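Local coordinates for protein 3-methyladenine dna-glycosylase (Archaeoglobus fulgidus, PDB 2JHN) that is a DNA glycosylase of the AlkA type, combining a TATA-box-binding-protein-like domain with a helical helix-hairpin-helix domain of the HhH-GPD superfamily, at residues A[71-74]-A[75-79]; A[150-154]-A[155-159]; A[261-264]-A[265-269]. The protein carries 1 engineered substitution. One frame throughout, in Å; residues are numbered along the deposited sequence.

In the fold
Interactions 1, 2 and 3 follow one another along a single chain, and none touches another. Interaction 1 is one stretch of helix 69-80, which packs on the five-stranded antiparallel sheet of the TBP-like domain. About 20 Å away between centres, interaction 2 is the hairpin of strands 150-153 and 156-159; it is part of the HhH-GPD region yet lies against strands 34-41 and 44-54 of that same sheet. Helix 259-270, which holds interaction 3, belongs to the same HhH-GPD region but sits beyond the chain's centre, about 44 Å from the hairpin between centres. The TBP-like sheet thus meets interactions 1 and 2, while interaction 3 stays among the helices.

Interaction 1: A[71-74]-A[75-79]; sequences AVRR and KLVEY
Val72 and Leu76, one helical turn apart, lie side by side and point the same way, with CG1 of Val72 3.8 Å from CD1 of Leu76. Val72 turns CG1 anti to its own nitrogen (chi1 173°), which sets that methyl beside the carbonyl carbon, on the side where Leu76 follows. One residue on, the side chains of Arg73 and Val77 stay 4.3 Å apart, from Arg73 CG to Val77 CG2, but CG2 of Val77 packs on the carbonyl oxygen of Arg73 at 3.2 Å. Lys75 lays the start of its chain along the preceding turn, CG 3.4 Å from Ala71 O, before the rest of the chain carries the amine off the turn.

Four i to i+4 backbone bonds hold these groups in step. Leu76 N to Val72 O is 2.9 Å; the bond from Val77 N to Arg73 O has the same length, whereas Glu78 N to Arg74 O stretches to 3.2 Å.

Farther out, Val72 rests on Leu41 and Phe64, and Leu76 on Trp35, so this side of helix 69-80 covers the TBP-like sheet. Glu78 forms a salt bridge with Lys201, and Tyr79 OH bonds to Asp28, a sodium ligand. The chemistry is therefore that of an amphipathic helix: the branches of Val72 and Leu76 face the sheet, while Arg73, Arg74 and Glu78 lie on the more exposed sides.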
loop_
_atom_site.group_PDB
_atom_site.type_symbol
_atom_site.label_atom_id
_atom_site.label_comp_id
_atom_site.label_asym_id
_atom_site.label_seq_id
_atom_site.Cartn_x
_atom_site.Cartn_y
_atom_site.Cartn_z
ATOM N N ALA A 71 -5.353 -0.441 -19.503
ATOM C CA ALA A 71 -4.796 -1.304 -18.466
ATOM C C ALA A 71 -4.018 -0.475 -17.443
ATOM O O ALA A 71 -4.178 -0.670 -16.237
ATOM C CB ALA A 71 -3.897 -2.379 -19.086
ATOM N N VAL A 72 -3.182 0.448 -17.930
ATOM C CA VAL A 72 -2.399 1.311 -17.043
ATOM C C VAL A 72 -3.343 2.173 -16.184
ATOM O O VAL A 72 -3.151 2.311 -14.969
ATOM C CB VAL A 72 -1.411 2.212 -17.833
ATOM C CG1 VAL A 72 -0.735 3.223 -16.893
ATOM C CG2 VAL A 72 -0.376 1.392 -18.545
ATOM N N ARG A 73 -4.371 2.728 -16.814
ATOM C CA ARG A 73 -5.317 3.610 -16.109
ATOM C C ARG A 73 -6.000 2.873 -14.953
ATOM O O ARG A 73 -6.131 3.419 -13.864
ATOM C CB ARG A 73 -6.357 4.163 -17.081
ATOM C CG ARG A 73 -7.391 5.116 -16.500
ATOM C CD ARG A 73 -8.488 5.364 -17.524
ATOM N NE ARG A 73 -9.338 6.492 -17.151
ATOM C CZ ARG A 73 -10.505 6.384 -16.515
ATOM N NH1 ARG A 73 -10.978 5.189 -16.182
ATOM N NH2 ARG A 73 -11.209 7.479 -16.229
ATOM N N ARG A 74 -6.418 1.631 -15.207
ATOM C CA ARG A 74 -7.098 0.797 -14.204
ATOM C C ARG A 74 -6.165 0.568 -13.032
ATOM O O ARG A 74 -6.581 0.652 -11.879
ATOM C CB ARG A 74 -7.476 -0.555 -14.817
ATOM C CG ARG A 74 -8.463 -1.398 -14.019
ATOM C CD ARG A 74 -8.956 -2.618 -14.847
ATOM N NE ARG A 74 -9.338 -2.274 -16.231
ATOM C CZ ARG A 74 -8.688 -2.673 -17.330
ATOM N NH1 ARG A 74 -7.599 -3.436 -17.249
ATOM N NH2 ARG A 74 -9.124 -2.298 -18.524
ATOM N N LYS A 75 -4.911 0.262 -13.347
ATOM C CA LYS A 75 -3.889 -0.015 -12.319
ATOM C C LYS A 75 -3.661 1.224 -11.458
ATOM O O LYS A 75 -3.580 1.116 -10.237
ATOM C CB LYS A 75 -2.566 -0.438 -12.941
ATOM C CG LYS A 75 -2.510 -1.872 -13.549
ATOM C CD LYS A 75 -1.072 -2.138 -14.097
ATOM C CE LYS A 75 -0.633 -3.623 -13.980
ATOM N NZ LYS A 75 0.862 -3.810 -14.216
ATOM N N LEU A 76 -3.565 2.400 -12.088
ATOM C CA LEU A 76 -3.281 3.627 -11.318
ATOM C C LEU A 76 -4.464 4.099 -10.469
ATOM O O LEU A 76 -4.268 4.607 -9.360
ATOM C CB LEU A 76 -2.816 4.765 -12.222
ATOM C CG LEU A 76 -1.507 4.478 -12.974
ATOM C CD1 LEU A 76 -1.252 5.613 -13.975
ATOM C CD2 LEU A 76 -0.344 4.316 -12.011
ATOM N N VAL A 77 -5.674 3.965 -11.005
ATOM C CA VAL A 77 -6.885 4.328 -10.264
ATOM C C VAL A 77 -6.972 3.496 -8.968
ATOM O O VAL A 77 -7.237 4.026 -7.888
ATOM C CB VAL A 77 -8.149 4.122 -11.116
ATOM C CG1 VAL A 77 -9.432 4.182 -10.242
ATOM C CG2 VAL A 77 -8.206 5.188 -12.248
ATOM N N GLU A 78 -6.747 2.202 -9.100
ATOM C CA GLU A 78 -6.813 1.276 -7.965
ATOM C C GLU A 78 -5.644 1.532 -6.969
ATOM O O GLU A 78 -5.828 1.544 -5.731
ATOM C CB GLU A 78 -6.771 -0.155 -8.495
ATOM C CG GLU A 78 -6.885 -1.195 -7.368
ATOM C CD GLU A 78 -6.661 -2.602 -7.852
ATOM O OE1 GLU A 78 -5.775 -2.816 -8.721
ATOM O OE2 GLU A 78 -7.354 -3.505 -7.330
ATOM N N TYR A 79 -4.438 1.719 -7.496
ATOM C CA TYR A 79 -3.258 1.878 -6.635
ATOM C C TYR A 79 -3.238 3.209 -5.847
ATOM O O TYR A 79 -2.904 3.253 -4.648
ATOM C CB TYR A 79 -1.986 1.763 -7.477
ATOM C CG TYR A 79 -0.709 1.977 -6.689
ATOM C CD1 TYR A 79 -0.197 0.951 -5.884
ATOM C CD2 TYR A 79 0.015 3.190 -6.775
ATOM C CE1 TYR A 79 0.980 1.107 -5.154
ATOM C CE2 TYR A 79 1.206 3.357 -6.045
ATOM C CZ TYR A 79 1.684 2.294 -5.247
ATOM O OH TYR A 79 2.850 2.396 -4.495
#

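Interaction 2: A[150-154]-A[155-159]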
loop_
_atom_site.group_PDB
_atom_site.type_symbol
_atom_site.label_atom_id
_atom_site.label_comp_id
_atom_site.label_asym_id
_atom_site.label_seq_id
_atom_site.Cartn_x
_atom_site.Cartn_y
_atom_site.Cartn_z
ATOM N N GLU A 150 14.927 -1.261 -13.672
ATOM C CA GLU A 150 15.276 0.144 -13.837
ATOM C C GLU A 150 14.979 0.527 -15.282
ATOM O O GLU A 150 15.383 -0.184 -16.216
ATOM C CB GLU A 150 16.754 0.360 -13.500
ATOM C CG GLU A 150 17.109 1.751 -12.977
ATOM C CD GLU A 150 18.583 1.878 -12.569
ATOM O OE1 GLU A 150 19.186 0.855 -12.143
ATOM O OE2 GLU A 150 19.135 3.005 -12.668
ATOM N N VAL A 151 14.228 1.611 -15.458
ATOM C CA VAL A 151 13.910 2.136 -16.775
ATOM C C VAL A 151 14.378 3.585 -16.820
ATOM O O VAL A 151 14.071 4.386 -15.932
ATOM C CB VAL A 151 12.382 2.041 -17.116
ATOM C CG1 VAL A 151 12.071 2.717 -18.436
ATOM C CG2 VAL A 151 11.915 0.598 -17.172
ATOM N N GLU A 152 15.152 3.911 -17.850
ATOM C CA GLU A 152 15.506 5.289 -18.121
ATOM C C GLU A 152 14.627 5.769 -19.275
ATOM O O GLU A 152 14.549 5.119 -20.330
ATOM C CB GLU A 152 17.003 5.414 -18.445
ATOM C CG GLU A 152 17.612 6.739 -18.014
ATOM C CD GLU A 152 19.085 6.621 -17.627
ATOM O OE1 GLU A 152 19.761 5.661 -18.074
ATOM O OE2 GLU A 152 19.568 7.494 -16.869
ATOM N N TRP A 153 13.928 6.878 -19.040
ATOM C CA TRP A 153 12.996 7.459 -20.011
ATOM C C TRP A 153 12.896 8.947 -19.726
ATOM O O TRP A 153 12.912 9.365 -18.556
ATOM C CB TRP A 153 11.618 6.800 -19.944
ATOM C CG TRP A 153 10.643 7.366 -20.942
ATOM C CD1 TRP A 153 10.668 7.200 -22.306
ATOM C CD2 TRP A 153 9.519 8.219 -20.661
ATOM N NE1 TRP A 153 9.621 7.885 -22.882
ATOM C CE2 TRP A 153 8.898 8.512 -21.898
ATOM C CE3 TRP A 153 8.966 8.744 -19.480
ATOM C CZ2 TRP A 153 7.757 9.321 -21.992
ATOM C CZ3 TRP A 153 7.832 9.546 -19.573
ATOM C CH2 TRP A 153 7.239 9.827 -20.820
ATOM N N ASN A 154 12.806 9.744 -20.797
ATOM C CA ASN A 154 13.162 11.166 -20.736
ATOM C C ASN A 154 14.544 11.246 -20.091
ATOM O O ASN A 154 15.455 10.490 -20.471
ATOM C CB ASN A 154 12.114 12.005 -19.990
ATOM C CG ASN A 154 10.864 12.281 -20.838
ATOM O OD1 ASN A 154 10.392 11.415 -21.582
ATOM N ND2 ASN A 154 10.322 13.497 -20.717
ATOM N N GLY A 155 14.718 12.118 -19.111
ATOM C CA GLY A 155 15.985 12.158 -18.404
ATOM C C GLY A 155 15.946 11.484 -17.052
ATOM O O GLY A 155 16.851 11.682 -16.236
ATOM N N LEU A 156 14.918 10.662 -16.824
ATOM C CA LEU A 156 14.557 10.218 -15.473
ATOM C C LEU A 156 14.699 8.726 -15.265
ATOM O O LEU A 156 14.455 7.946 -16.169
ATOM C CB LEU A 156 13.116 10.620 -15.160
ATOM C CG LEU A 156 12.905 12.081 -14.774
ATOM C CD1 LEU A 156 11.420 12.394 -14.670
ATOM C CD2 LEU A 156 13.635 12.380 -13.458
ATOM N N LYS A 157 15.076 8.336 -14.052
ATOM C CA LYS A 157 15.159 6.926 -13.723
ATOM C C LYS A 157 13.854 6.463 -13.042
ATOM O O LYS A 157 13.373 7.124 -12.122
ATOM C CB LYS A 157 16.368 6.667 -12.831
ATOM C CG LYS A 157 17.722 6.923 -13.528
ATOM C CD LYS A 157 18.850 6.829 -12.521
ATOM C CE LYS A 157 20.153 7.402 -13.072
ATOM N NZ LYS A 157 21.289 6.823 -12.304
ATOM N N PHE A 158 13.295 5.352 -13.520
ATOM C CA PHE A 158 12.075 4.748 -12.942
ATOM C C PHE A 158 12.415 3.372 -12.354
ATOM O O PHE A 158 12.979 2.515 -13.049
ATOM C CB PHE A 158 10.990 4.570 -14.011
ATOM C CG PHE A 158 10.507 5.862 -14.617
ATOM C CD1 PHE A 158 9.222 6.338 -14.338
ATOM C CD2 PHE A 158 11.331 6.604 -15.490
ATOM C CE1 PHE A 158 8.758 7.550 -14.908
ATOM C CE2 PHE A 158 10.880 7.807 -16.048
ATOM C CZ PHE A 158 9.583 8.280 -15.760
ATOM N N TYR A 159 12.033 3.145 -11.098
ATOM C CA TYR A 159 12.405 1.916 -10.393
ATOM C C TYR A 159 11.170 1.031 -10.188
ATOM O O TYR A 159 10.071 1.546 -9.945
ATOM C CB TYR A 159 13.073 2.266 -9.053
ATOM C CG TYR A 159 14.228 3.264 -9.188
ATOM C CD1 TYR A 159 15.556 2.831 -9.300
ATOM C CD2 TYR A 159 13.978 4.634 -9.219
ATOM C CE1 TYR A 159 16.624 3.773 -9.440
ATOM C CE2 TYR A 159 15.012 5.567 -9.351
ATOM C CZ TYR A 159 16.327 5.134 -9.454
ATOM O OH TYR A 159 17.318 6.113 -9.583
#
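Val151 and Phe158 face each other as a hydrogen-bonded pair in a two-stranded antiparallel beta hairpin, closed by a type II' turn from Trp153 to Leu156.

The backbone bonds come in two reciprocal pairs. Val151 N reaches Phe158 O at 2.9 Å, and Phe158 N returns to Val151 O at 2.7 Å. Nearer the turn, Trp153 N bonds to Leu156 O at 3.1 Å; the closing bond, Leu156 N to Trp153 O, is 3.0 Å. Asn154, with positive phi (50°), occupies the first corner of the turn and Gly155 the second.

Apolar contacts gather on the face carrying Val151, Trp153 and Phe158, which packs on Ala47 of the TBP-like sheet. Tyr159 also bonds through its backbone to Ala38, tying the hairpin to strand 34-41.

Charged chains take the other face. Glu150 and Glu152 run alongside Lys157, each pointing the same way as the lysine, with OE2 of Glu150 staying 4.4 Å from Lys157 NZ, beyond a salt bridge. The Glu150 carboxylate also lies beside the Tyr159 ring, their planes 24° apart.

The aromatic pair meets at the indole edge: with CG of Phe158 beside its own backbone nitrogen (chi1 -63°), the ring reaches back along the hairpin, and CZ lies close to the Trp153 ring plane, 3.8 Å from CE3.

Interaction 3: A[261-264]-A[265-269]; sequences KVRE and IARER
Glu264 and Glu268 stand side by side one turn apart, pointing the same way, but their carboxylates are turned almost at right angles, 85° between planes. The OE2 atoms of Glu264 and Glu268 are 3.6 Å apart. From the preceding turn, Lys261 reaches over and grips Glu264 in a salt bridge, NZ to OE1 at 3.1 Å on the syn side; its hydrogen bond to OE2 is weak.

Arg267 folds back over the helix. A bend at chi3 (-51°) lays the guanidinium against the earlier turn, with Arg263 O over one face and NH2 3.4 Å from CA of Glu264. Arg263 heads elsewhere, its NH2 bridging Asp239 and Glu224.

Beneath these chains run i to i+4 backbone bonds, Ala266 N to Val262 O at 2.9 Å among them. Helix 259-270 is one of the helices of the HhH-GPD region, and this is a charge cluster on its outer side; on the buried side, Val262 and Ile265 touch Val247 of helix 241-251.

Two acids this close would repel and might raise each other's proton affinity; Lys261 probably offsets part of that charge at Glu264.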
loop_
_atom_site.group_PDB
_atom_site.type_symbol
_atom_site.label_atom_id
_atom_site.label_comp_id
_atom_site.label_asym_id
_atom_site.label_seq_id
_atom_site.Cartn_x
_atom_site.Cartn_y
_atom_site.Cartn_z
ATOM N N LYS A 261 -11.284 -5.853 20.988
ATOM C CA LYS A 261 -12.120 -4.663 21.189
ATOM C C LYS A 261 -12.095 -3.757 19.937
ATOM O O LYS A 261 -13.125 -3.205 19.513
ATOM C CB LYS A 261 -11.618 -3.882 22.407
ATOM C CG LYS A 261 -12.550 -2.743 22.834
ATOM C CD LYS A 261 -13.837 -3.332 23.446
ATOM C CE LYS A 261 -14.975 -2.340 23.441
ATOM N NZ LYS A 261 -16.127 -2.885 24.229
ATOM N N VAL A 262 -10.906 -3.613 19.355
ATOM C CA VAL A 262 -10.754 -2.872 18.104
ATOM C C VAL A 262 -11.555 -3.514 16.970
ATOM O O VAL A 262 -12.233 -2.818 16.226
ATOM C CB VAL A 262 -9.288 -2.703 17.721
ATOM C CG1 VAL A 262 -9.141 -2.161 16.278
ATOM C CG2 VAL A 262 -8.584 -1.806 18.713
ATOM N N ARG A 263 -11.481 -4.843 16.848
ATOM C CA ARG A 263 -12.335 -5.567 15.911
ATOM C C ARG A 263 -13.815 -5.308 16.088
ATOM O O ARG A 263 -14.564 -5.220 15.111
ATOM C CB ARG A 263 -12.077 -7.076 16.019
ATOM C CG ARG A 263 -11.396 -7.632 14.828
ATOM C CD ARG A 263 -11.031 -9.076 15.009
ATOM N NE ARG A 263 -9.750 -9.279 14.364
ATOM C CZ ARG A 263 -8.600 -9.474 15.003
ATOM N NH1 ARG A 263 -8.556 -9.531 16.332
ATOM N NH2 ARG A 263 -7.489 -9.629 14.296
ATOM N N GLU A 264 -14.235 -5.217 17.352
ATOM C CA GLU A 264 -15.622 -4.987 17.711
ATOM C C GLU A 264 -16.053 -3.591 17.242
ATOM O O GLU A 264 -17.093 -3.459 16.597
ATOM C CB GLU A 264 -15.799 -5.190 19.231
ATOM C CG GLU A 264 -17.195 -4.953 19.791
ATOM C CD GLU A 264 -17.178 -4.566 21.272
ATOM O OE1 GLU A 264 -16.386 -5.140 22.058
ATOM O OE2 GLU A 264 -17.956 -3.664 21.649
ATOM N N ILE A 265 -15.236 -2.579 17.542
ATOM C CA ILE A 265 -15.406 -1.205 17.029
ATOM C C ILE A 265 -15.516 -1.124 15.497
ATOM O O ILE A 265 -16.435 -0.486 14.957
ATOM C CB ILE A 265 -14.281 -0.239 17.543
ATOM C CG1 ILE A 265 -14.678 0.363 18.887
ATOM C CG2 ILE A 265 -14.015 0.923 16.534
ATOM C CD1 ILE A 265 -16.036 1.118 18.857
ATOM N N ALA A 266 -14.577 -1.761 14.796
ATOM C CA ALA A 266 -14.632 -1.783 13.331
ATOM C C ALA A 266 -15.927 -2.393 12.801
ATOM O O ALA A 266 -16.534 -1.865 11.863
ATOM C CB ALA A 266 -13.417 -2.520 12.763
ATOM N N ARG A 267 -16.372 -3.500 13.409
ATOM C CA ARG A 267 -17.635 -4.113 13.031
ATOM C C ARG A 267 -18.794 -3.151 13.227
ATOM O O ARG A 267 -19.622 -2.993 12.342
ATOM C CB ARG A 267 -17.891 -5.398 13.828
ATOM C CG ARG A 267 -17.379 -6.661 13.185
ATOM C CD ARG A 267 -17.928 -7.920 13.880
ATOM N NE ARG A 267 -17.753 -7.901 15.336
ATOM C CZ ARG A 267 -16.661 -8.301 15.992
ATOM N NH1 ARG A 267 -15.606 -8.787 15.350
ATOM N NH2 ARG A 267 -16.632 -8.221 17.316
ATOM N N GLU A 268 -18.818 -2.485 14.383
ATOM C CA GLU A 268 -19.920 -1.590 14.746
ATOM C C GLU A 268 -19.930 -0.253 13.994
ATOM O O GLU A 268 -21.001 0.254 13.626
ATOM C CB GLU A 268 -19.951 -1.359 16.276
ATOM C CG GLU A 268 -20.205 -2.643 17.102
ATOM C CD GLU A 268 -20.027 -2.460 18.617
ATOM O OE1 GLU A 268 -19.255 -1.582 19.052
ATOM O OE2 GLU A 268 -20.665 -3.217 19.378
ATOM N N ARG A 269 -18.744 0.316 13.756
ATOM C CA ARG A 269 -18.641 1.676 13.254
ATOM C C ARG A 269 -18.089 1.848 11.834
ATOM O O ARG A 269 -18.338 2.888 11.197
ATOM C CB ARG A 269 -17.783 2.505 14.230
ATOM C CG ARG A 269 -18.456 2.657 15.593
ATOM C CD ARG A 269 -17.681 3.548 16.505
ATOM N NE ARG A 269 -18.391 3.824 17.763
ATOM C CZ ARG A 269 -19.116 4.921 18.029
ATOM N NH1 ARG A 269 -19.278 5.893 17.136
ATOM N NH2 ARG A 269 -19.698 5.035 19.215
#